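Local structure of uncharacterized protein (Novosphingobium aromaticivorans, 3M7A) at residues R94-A99 with P111-T116. The protein is of unknown function but belongs to the DUF192 (COG1430) family and is probably made with a lipoprotein-type signal for export. Residues are numbered along the deposited sequence; the frame is centred on the assembly and turned at random.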
# COMPACT_ATOMS: atom_id res chain seq x y z
N ARG A 94 -1.12 7.66 -10.15
CA ARG A 94 0.26 7.26 -10.39
C ARG A 94 1.09 7.41 -9.12
O ARG A 94 0.87 8.31 -8.29
CB ARG A 94 0.88 8.05 -11.55
CG ARG A 94 0.23 7.75 -12.86
CD ARG A 94 0.91 8.45 -14.04
NE ARG A 94 0.22 8.10 -15.28
CZ ARG A 94 0.39 6.97 -15.98
NH1 ARG A 94 1.24 6.03 -15.57
NH2 ARG A 94 -0.35 6.75 -17.07
N VAL A 95 2.08 6.53 -8.98
CA VAL A 95 3.00 6.59 -7.85
C VAL A 95 3.81 7.88 -7.94
O VAL A 95 4.41 8.18 -8.96
CB VAL A 95 3.94 5.36 -7.84
CG1 VAL A 95 4.99 5.47 -6.72
CG2 VAL A 95 3.17 4.03 -7.76
N MSE A 96 3.80 8.65 -6.86
CA MSE A 96 4.61 9.86 -6.74
C MSE A 96 6.00 9.56 -6.18
O MSE A 96 7.01 10.08 -6.67
CB MSE A 96 3.94 10.88 -5.81
CG MSE A 96 2.63 11.40 -6.33
SE MSE A 96 1.80 12.69 -5.14
CE MSE A 96 1.46 11.55 -3.64
N ASN A 97 6.03 8.77 -5.12
CA ASN A 97 7.24 8.51 -4.39
C ASN A 97 7.01 7.29 -3.51
O ASN A 97 5.86 6.87 -3.23
CB ASN A 97 7.71 9.71 -3.54
CG ASN A 97 6.80 10.04 -2.38
OD1 ASN A 97 5.62 10.39 -2.56
ND2 ASN A 97 7.35 9.98 -1.17
N ILE A 98 8.12 6.67 -3.09
CA ILE A 98 8.10 5.48 -2.27
C ILE A 98 9.01 5.73 -1.07
O ILE A 98 10.15 6.16 -1.25
CB ILE A 98 8.60 4.26 -3.07
CG1 ILE A 98 7.75 4.02 -4.35
CG2 ILE A 98 8.61 3.00 -2.17
CD1 ILE A 98 8.28 2.94 -5.26
N ALA A 99 8.51 5.46 0.13
CA ALA A 99 9.35 5.40 1.33
C ALA A 99 9.75 3.93 1.47
O ALA A 99 8.96 3.13 1.97
CB ALA A 99 8.65 5.91 2.57
N PRO A 111 7.04 11.48 4.49
CA PRO A 111 6.04 12.29 3.78
C PRO A 111 5.81 11.87 2.35
O PRO A 111 6.74 11.47 1.64
CB PRO A 111 6.67 13.68 3.79
CG PRO A 111 8.14 13.40 3.83
CD PRO A 111 8.30 12.19 4.67
N ALA A 112 4.58 12.02 1.91
CA ALA A 112 4.24 11.96 0.49
C ALA A 112 4.84 13.17 -0.21
O ALA A 112 5.06 14.22 0.39
CB ALA A 112 2.70 11.96 0.30
N ALA A 113 4.99 13.05 -1.54
CA ALA A 113 5.48 14.14 -2.35
C ALA A 113 4.48 15.28 -2.47
O ALA A 113 4.86 16.36 -2.87
CB ALA A 113 5.80 13.63 -3.74
N GLY A 114 3.22 15.04 -2.16
CA GLY A 114 2.16 16.02 -2.35
C GLY A 114 0.81 15.43 -2.02
O GLY A 114 0.74 14.35 -1.43
N PRO A 115 -0.28 16.10 -2.44
CA PRO A 115 -1.64 15.58 -2.25
C PRO A 115 -1.70 14.10 -2.61
O PRO A 115 -1.26 13.68 -3.67
CB PRO A 115 -2.48 16.47 -3.16
CG PRO A 115 -1.76 17.79 -3.14
CD PRO A 115 -0.28 17.44 -3.09
N THR A 116 -2.22 13.34 -1.66
CA THR A 116 -2.13 11.88 -1.70
C THR A 116 -3.54 11.29 -1.79
O THR A 116 -4.33 11.38 -0.84
CB THR A 116 -1.47 11.37 -0.43
OG1 THR A 116 -0.23 12.05 -0.23
CG2 THR A 116 -1.20 9.87 -0.50
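The side-chain amide of N97 meets the strand end and corner at 111-116 in two ways. A113 N approaches from above one face at the oxygen end, and P111 O sits near the edge at the nitrogen end. A classic beta bulge sets this up: M96 and N97 both pair with F88 of strand 84-89, M96 with near-helical backbone angles, and both side chains point toward 111-116. A113 N donates to N97 OD1 at 2.9 Å, from 53° out of the carbonyl plane, so no lone pair is addressed squarely. The other bond, N97 ND2 to P111 O at 3.2 Å, lies in the plane of the P111 carbonyl and on a lone pair, but is tilted slightly from the amide of N97. The amide thus takes the C=O of P111 and the N-H of A113, the same pair that one residue of a parallel neighbouring strand would use, a task suited to asparagine, which carries donor and acceptor on one short stem.

A chi1 of 68° tucks CG of N97 in between the two backbone arms of its own residue and turns the amide to A113 and P111. Small A113 lets the chains approach, its CB lying 3.9 Å from M96 CB.

M96, a selenomethionine, suits the corner at A113 and G114, where a flexible, unbranched chain can follow the bend. Extended as far as SE, it bends at chi3 (-65°) and tucks CE in among A112 CB, 4.2 Å away, and the backbone oxygens of G114 and P115. Here strand 110-112, paired with 72-75, turns off toward 118-123; G114 is nearly fully extended, and glycine suits it, having no CB to run into CD of P115. T116 braces the corner: OG1 accepts from A73 N and donates to G114 O at 2.8 Å, nearly along the C=O axis.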